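Local coordinates for microcompartments protein (Desulfitobacterium hafniense, PDB 3NWG) that probably serves as a shell protein of a bacterial microcompartment, its two tandem BMC domains assembling with other copies into a pseudohexameric tile, at residues R15-A26 against A59-S67; K35-L45 against R127-K135. One frame throughout, in Å; residues are numbered along the deposited sequence.

How the contacts relate
Contact 1 lies within the first BMC domain, where helix 13-26 packs on helix 50-64; contact 2 joins strands 29-36 and 42-48 and the turn between them to the loop 127-135 of the second. Their centres are about 17 Å apart, and along the chain their segments alternate. Strand 42-48, part of contact 2, is where they touch. Its Y42 and V44 turn toward helix 13-26, with Y42 CD2 3.5 Å from G16 CA and V44 CG1 3.7 Å from M23 CE, while I43 and L45 face I128 in contact 2. Both contacts also reach the second subunit. A glycerol, probably from the crystallisation liquor, is hydrogen-bonded to Y42 OH.

Contact 1 of 2, residues R15-A26 against A59-S67; sequences RGIEAADAMLKA and AGKTMAAHS
Helix-helix packing between two antiparallel helices joins 15-26 to 59-67 in the first domain, with A19, A22 and A26 set against A59, G60 and A64. The axes approach to 7.7 Å with 148° between their directions, and the CA atoms of A19 and G60 come within 4.3 Å. Small residues make this closeness possible. A59 CB rests 3.6 Å from A26 CB, and farther along A19 CB meets A64 CB at 4.1 Å. G60 adds to this closeness: a CB there would probably crowd the selenium of M23, a selenomethionine whose CG lies 3.6 Å from G60 CA.

Toward the outer side, the selenomethionine M63 covers A22 with its CG. Bends at chi2 and chi3 then carry its CE to the E18 carboxylate, and the two side chains cross at about a right angle. E18 reaches this place as an extended arm, CG anti to the backbone N (chi1 -172°). At the end of helix 59-64, the R15 guanidinium lies near the carbonyls of M63 and A64, where its charge would probably complement the helix C terminus; its exact placement is doubtful and the angles are poor for hydrogen bonds. S67 OG sits over one face of that group and donates to A64 O (3.0 Å), which also accepts a hydrogen bond from S67 N.

M23 reaches V8 of strand 4-10, and R15, A64 and S67 all touch V10, while I99 and V168 of a second subunit pack against I17 and E18. An antiparallel helix pair laid on one face of a four-stranded antiparallel sheet is characteristic of the BMC fold.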
# COMPACT_ATOMS: atom_id res chain seq x y z
N ARG A 15 23.29 10.07 10.96
CA ARG A 15 23.63 11.50 10.94
C ARG A 15 22.56 12.38 10.32
O ARG A 15 22.36 13.51 10.77
CB ARG A 15 24.94 11.71 10.18
CG ARG A 15 26.16 11.14 10.87
CD ARG A 15 26.49 11.88 12.16
NE ARG A 15 27.94 12.09 12.25
CZ ARG A 15 28.54 13.28 12.22
NH1 ARG A 15 29.85 13.37 12.29
NH2 ARG A 15 27.81 14.38 12.15
N GLY A 16 21.89 11.87 9.29
CA GLY A 16 20.83 12.60 8.62
C GLY A 16 19.66 12.81 9.56
O GLY A 16 19.03 13.87 9.57
N ILE A 17 19.36 11.79 10.37
CA ILE A 17 18.28 11.90 11.33
C ILE A 17 18.65 12.89 12.46
O ILE A 17 17.79 13.62 12.94
CB ILE A 17 17.88 10.53 11.86
CG1 ILE A 17 17.15 9.75 10.75
CG2 ILE A 17 17.01 10.64 13.11
CD1 ILE A 17 16.95 8.25 11.03
N GLU A 18 19.93 12.92 12.84
CA GLU A 18 20.39 13.84 13.86
C GLU A 18 20.42 15.24 13.29
O GLU A 18 20.11 16.21 13.99
CB GLU A 18 21.79 13.45 14.35
CG GLU A 18 22.28 14.25 15.56
CD GLU A 18 23.76 13.96 15.91
OE1 GLU A 18 24.62 13.98 15.01
OE2 GLU A 18 24.06 13.71 17.10
N ALA A 19 20.81 15.35 12.02
CA ALA A 19 20.86 16.65 11.39
C ALA A 19 19.44 17.21 11.30
O ALA A 19 19.23 18.40 11.55
CB ALA A 19 21.50 16.56 10.01
N ALA A 20 18.48 16.35 10.97
CA ALA A 20 17.09 16.78 10.80
C ALA A 20 16.54 17.29 12.11
O ALA A 20 15.79 18.26 12.15
CB ALA A 20 16.22 15.64 10.26
N ASP A 21 16.95 16.65 13.20
CA ASP A 21 16.51 17.03 14.53
C ASP A 21 17.01 18.42 14.89
O ASP A 21 16.26 19.22 15.43
CB ASP A 21 17.05 16.03 15.56
CG ASP A 21 16.48 16.26 16.95
OD1 ASP A 21 15.28 15.95 17.14
OD2 ASP A 21 17.22 16.74 17.85
N ALA A 22 18.28 18.68 14.59
CA ALA A 22 18.91 19.98 14.77
C ALA A 22 18.19 21.05 13.95
O ALA A 22 17.89 22.14 14.46
CB ALA A 22 20.37 19.91 14.38
N MSE A 23 17.90 20.73 12.68
CA MSE A 23 17.28 21.67 11.74
C MSE A 23 15.86 22.10 12.16
O MSE A 23 15.50 23.28 12.07
CB MSE A 23 17.25 21.04 10.35
CG MSE A 23 18.65 20.89 9.80
SE MSE A 23 18.85 19.74 8.23
CE MSE A 23 18.12 20.99 6.89
N LEU A 24 15.07 21.14 12.62
CA LEU A 24 13.73 21.43 13.09
C LEU A 24 13.73 22.30 14.34
O LEU A 24 12.79 23.07 14.57
CB LEU A 24 12.98 20.13 13.38
CG LEU A 24 12.73 19.28 12.14
CD1 LEU A 24 12.17 17.94 12.57
CD2 LEU A 24 11.78 20.00 11.17
N LYS A 25 14.80 22.17 15.13
CA LYS A 25 14.85 22.81 16.43
C LYS A 25 15.41 24.22 16.33
O LYS A 25 15.15 25.07 17.19
CB LYS A 25 15.71 21.99 17.39
CG LYS A 25 15.02 20.76 17.92
CD LYS A 25 15.91 19.99 18.84
CE LYS A 25 15.16 18.80 19.41
NZ LYS A 25 16.10 17.79 19.98
N ALA A 26 16.15 24.46 15.26
CA ALA A 26 16.97 25.65 15.14
C ALA A 26 16.17 26.95 15.04
O ALA A 26 16.66 28.00 15.45
CB ALA A 26 17.91 25.50 13.96
N ALA A 59 22.46 24.73 11.37
CA ALA A 59 22.32 23.76 12.45
C ALA A 59 22.62 22.33 11.97
O ALA A 59 23.37 21.59 12.62
CB ALA A 59 20.94 23.83 13.04
N GLY A 60 22.04 21.96 10.83
CA GLY A 60 22.22 20.62 10.27
C GLY A 60 23.65 20.42 9.84
O GLY A 60 24.25 19.38 10.12
N LYS A 61 24.22 21.42 9.17
CA LYS A 61 25.65 21.35 8.78
C LYS A 61 26.55 21.18 10.02
O LYS A 61 27.57 20.48 9.95
CB LYS A 61 26.06 22.60 8.01
CG LYS A 61 25.49 22.72 6.60
CD LYS A 61 25.89 24.05 5.92
CE LYS A 61 27.41 24.09 5.63
NZ LYS A 61 27.83 25.18 4.68
N THR A 62 26.14 21.80 11.13
CA THR A 62 26.85 21.68 12.39
C THR A 62 26.83 20.25 12.92
O THR A 62 27.87 19.71 13.24
CB THR A 62 26.29 22.63 13.47
OG1 THR A 62 26.28 23.97 12.95
CG2 THR A 62 27.15 22.61 14.71
N MSE A 63 25.65 19.64 12.99
CA MSE A 63 25.54 18.29 13.51
C MSE A 63 26.17 17.28 12.57
O MSE A 63 26.95 16.45 13.01
CB MSE A 63 24.10 17.90 13.81
CG MSE A 63 23.45 18.74 14.91
SE MSE A 63 24.39 18.79 16.62
CE MSE A 63 24.61 16.90 16.87
N ALA A 64 25.86 17.39 11.29
CA ALA A 64 26.36 16.44 10.30
C ALA A 64 27.86 16.58 9.94
O ALA A 64 28.48 15.60 9.54
CB ALA A 64 25.48 16.46 9.06
N ALA A 65 28.44 17.76 10.09
CA ALA A 65 29.91 17.94 9.91
C ALA A 65 30.51 17.32 8.62
O ALA A 65 30.20 17.78 7.52
CB ALA A 65 30.69 17.49 11.18
N HIS A 66 31.36 16.30 8.74
CA HIS A 66 32.05 15.76 7.55
C HIS A 66 31.22 14.81 6.65
O HIS A 66 31.67 14.42 5.56
CB HIS A 66 33.34 15.05 7.94
CG HIS A 66 34.38 15.95 8.50
ND1 HIS A 66 35.23 16.70 7.71
CD2 HIS A 66 34.75 16.20 9.79
CE1 HIS A 66 36.07 17.37 8.48
NE2 HIS A 66 35.79 17.09 9.74
N SER A 67 30.03 14.44 7.12
CA SER A 67 29.16 13.58 6.34
C SER A 67 28.13 14.39 5.56
O SER A 67 27.19 13.84 4.99
CB SER A 67 28.51 12.50 7.22
OG SER A 67 27.61 13.07 8.14

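Contact 2 of 2, residues K35-L45 against R127-K135; sequences KPVCPGKYIVL and RIGMGIGGK
K35 NZ donates to I128 O at 3.2 Å, linking a strand of the first domain to the loop 128-135 of the second. The ammonium comes from above the carbonyl plane, 37° out of it, with a C=O...N angle of 141°. K35 sets CG between its backbone N and carbonyl carbon (chi1 68°) and runs extended from there, laying CE 3.8 Å from I128 CG2 on the way to the oxygen. With an alanine in place of this lysine, the I128 carbonyl would probably lose its ammonium partner and I128 CG2 the cover along one flank.

That same CG2 meets I43 CD1 at 3.8 Å, the two side chains crossing obliquely, and L45 CD1 lies 4.2 Å from I128 CG1. I105 of helix 105-117 adds to the apolar cover of both I43 and I128. The isoleucine thus enters the seam between two BMC domains, each built on an antiparallel sheet of strand order 2-3-1-4, a tandem arrangement consistent with PduT-type shell proteins.

Beyond I128 the two loops run side by side. V37 CG1 lies over G129 CA at 4.0 Å, where the backbone angles call for glycine. C38 CB meets I132 CG2 at 3.6 Å, its SG lies 4.1 Å from G134 CA, and P39 CD touches the same I132 methyl at 4.1 Å. These loop ends also meet their counterparts in neighbouring chains: P39 packs on I132 of a second subunit, and I132 on P39 of a third, consistent with a place near the centre of a trimer.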
# COMPACT_ATOMS: atom_id res chain seq x y z
N LYS A 35 14.32 11.87 4.26
CA LYS A 35 14.28 10.50 3.76
C LYS A 35 15.61 10.03 3.18
O LYS A 35 16.40 10.83 2.69
CB LYS A 35 13.15 10.34 2.74
CG LYS A 35 13.35 11.08 1.41
CD LYS A 35 12.28 10.67 0.42
CE LYS A 35 12.72 10.94 -1.00
NZ LYS A 35 12.01 10.00 -1.93
N PRO A 36 15.86 8.71 3.25
CA PRO A 36 17.02 8.15 2.58
C PRO A 36 16.79 8.18 1.09
O PRO A 36 15.72 7.82 0.63
CB PRO A 36 17.05 6.70 3.08
CG PRO A 36 16.14 6.65 4.26
CD PRO A 36 15.11 7.68 4.00
N VAL A 37 17.78 8.64 0.33
CA VAL A 37 17.70 8.54 -1.13
C VAL A 37 18.75 7.56 -1.63
O VAL A 37 19.15 6.66 -0.87
CB VAL A 37 17.70 9.93 -1.87
CG1 VAL A 37 16.63 10.86 -1.29
CG2 VAL A 37 19.08 10.58 -1.88
N CYS A 38 19.18 7.69 -2.89
CA CYS A 38 20.22 6.82 -3.48
C CYS A 38 21.38 6.59 -2.49
O CYS A 38 21.58 7.40 -1.56
CB CYS A 38 20.73 7.39 -4.82
SG CYS A 38 22.21 8.49 -4.72
N PRO A 39 22.17 5.51 -2.71
CA PRO A 39 23.11 5.01 -1.69
C PRO A 39 24.17 6.04 -1.26
O PRO A 39 24.81 6.65 -2.12
CB PRO A 39 23.80 3.85 -2.42
CG PRO A 39 23.83 4.31 -3.85
CD PRO A 39 22.48 4.96 -4.04
N GLY A 40 24.33 6.28 0.04
CA GLY A 40 23.37 5.86 1.06
C GLY A 40 22.77 7.12 1.67
O GLY A 40 22.34 7.12 2.84
N LYS A 41 22.76 8.17 0.85
CA LYS A 41 22.31 9.52 1.20
C LYS A 41 21.05 9.59 2.04
O LYS A 41 20.15 8.76 1.92
CB LYS A 41 22.07 10.34 -0.06
CG LYS A 41 23.32 10.97 -0.67
CD LYS A 41 23.20 11.13 -2.20
CE LYS A 41 22.31 12.30 -2.63
NZ LYS A 41 22.21 12.41 -4.12
N TYR A 42 21.01 10.61 2.89
CA TYR A 42 19.80 11.03 3.55
C TYR A 42 19.64 12.50 3.21
O TYR A 42 20.62 13.27 3.23
CB TYR A 42 19.94 10.86 5.05
CG TYR A 42 18.63 10.92 5.79
CD1 TYR A 42 17.84 9.78 5.93
CD2 TYR A 42 18.17 12.11 6.36
CE1 TYR A 42 16.65 9.82 6.61
CE2 TYR A 42 16.98 12.16 7.05
CZ TYR A 42 16.22 11.01 7.17
OH TYR A 42 15.02 11.03 7.85
N ILE A 43 18.43 12.91 2.89
CA ILE A 43 18.19 14.28 2.52
C ILE A 43 17.17 14.92 3.44
O ILE A 43 16.23 14.26 3.90
CB ILE A 43 17.78 14.45 1.01
CG1 ILE A 43 16.31 14.05 0.76
CG2 ILE A 43 18.72 13.70 0.08
CD1 ILE A 43 15.42 15.24 0.44
N VAL A 44 17.38 16.20 3.72
CA VAL A 44 16.42 16.97 4.48
C VAL A 44 16.08 18.22 3.71
O VAL A 44 16.97 18.95 3.26
CB VAL A 44 16.91 17.32 5.92
CG1 VAL A 44 15.84 18.03 6.71
CG2 VAL A 44 17.34 16.05 6.66
N LEU A 45 14.79 18.44 3.55
CA LEU A 45 14.26 19.63 2.92
C LEU A 45 13.31 20.31 3.90
O LEU A 45 12.44 19.67 4.49
CB LEU A 45 13.49 19.30 1.64
CG LEU A 45 14.27 18.89 0.40
CD1 LEU A 45 13.32 18.29 -0.61
CD2 LEU A 45 14.98 20.09 -0.21
N ARG A 127 9.85 14.83 -8.13
CA ARG A 127 10.34 13.60 -7.54
C ARG A 127 11.80 13.74 -7.20
O ARG A 127 12.67 13.74 -8.06
CB ARG A 127 10.09 12.40 -8.46
CG ARG A 127 8.62 12.09 -8.67
CD ARG A 127 8.09 11.04 -7.70
NE ARG A 127 7.12 10.20 -8.40
CZ ARG A 127 7.41 9.01 -8.95
NH1 ARG A 127 6.45 8.33 -9.57
NH2 ARG A 127 8.64 8.50 -8.87
N ILE A 128 12.03 13.91 -5.90
CA ILE A 128 13.35 13.83 -5.29
C ILE A 128 13.69 12.35 -5.06
O ILE A 128 12.84 11.57 -4.63
CB ILE A 128 13.30 14.62 -3.95
CG1 ILE A 128 13.88 16.02 -4.13
CG2 ILE A 128 14.07 13.91 -2.85
CD1 ILE A 128 13.07 16.93 -5.02
N GLY A 129 14.92 11.94 -5.36
CA GLY A 129 15.32 10.55 -5.10
C GLY A 129 15.67 9.75 -6.35
O GLY A 129 16.72 10.00 -6.96
N MSE A 130 14.86 8.76 -6.73
CA MSE A 130 13.77 8.19 -5.90
C MSE A 130 13.97 6.67 -5.89
O MSE A 130 12.99 5.90 -5.87
CB MSE A 130 12.37 8.51 -6.46
CG MSE A 130 12.27 9.57 -7.58
SE MSE A 130 12.74 9.01 -9.44
CE MSE A 130 11.62 7.40 -9.64
N GLY A 131 15.23 6.23 -5.92
CA GLY A 131 15.56 4.81 -6.08
C GLY A 131 15.75 4.39 -7.54
O GLY A 131 14.89 3.68 -8.10
N ILE A 132 16.85 4.80 -8.18
CA ILE A 132 17.90 5.66 -7.58
C ILE A 132 18.48 6.69 -8.60
O ILE A 132 17.78 7.65 -8.98
CB ILE A 132 19.04 4.83 -6.83
CG1 ILE A 132 19.37 3.51 -7.55
CG2 ILE A 132 18.64 4.54 -5.38
CD1 ILE A 132 20.81 3.43 -8.06
N GLY A 133 19.73 6.47 -9.03
CA GLY A 133 20.45 7.42 -9.89
C GLY A 133 20.86 8.70 -9.16
O GLY A 133 21.96 9.23 -9.38
N GLY A 134 19.97 9.18 -8.28
CA GLY A 134 20.09 10.51 -7.65
C GLY A 134 19.32 11.54 -8.48
O GLY A 134 19.22 12.72 -8.09
N LYS A 135 18.79 11.07 -9.61
CA LYS A 135 18.05 11.88 -10.58
C LYS A 135 16.72 12.34 -10.00
O LYS A 135 15.97 11.56 -9.41
CB LYS A 135 17.78 11.09 -11.87
CG LYS A 135 18.99 10.86 -12.78
CD LYS A 135 18.59 10.04 -14.00
CE LYS A 135 19.78 9.77 -14.91
NZ LYS A 135 19.52 8.70 -15.92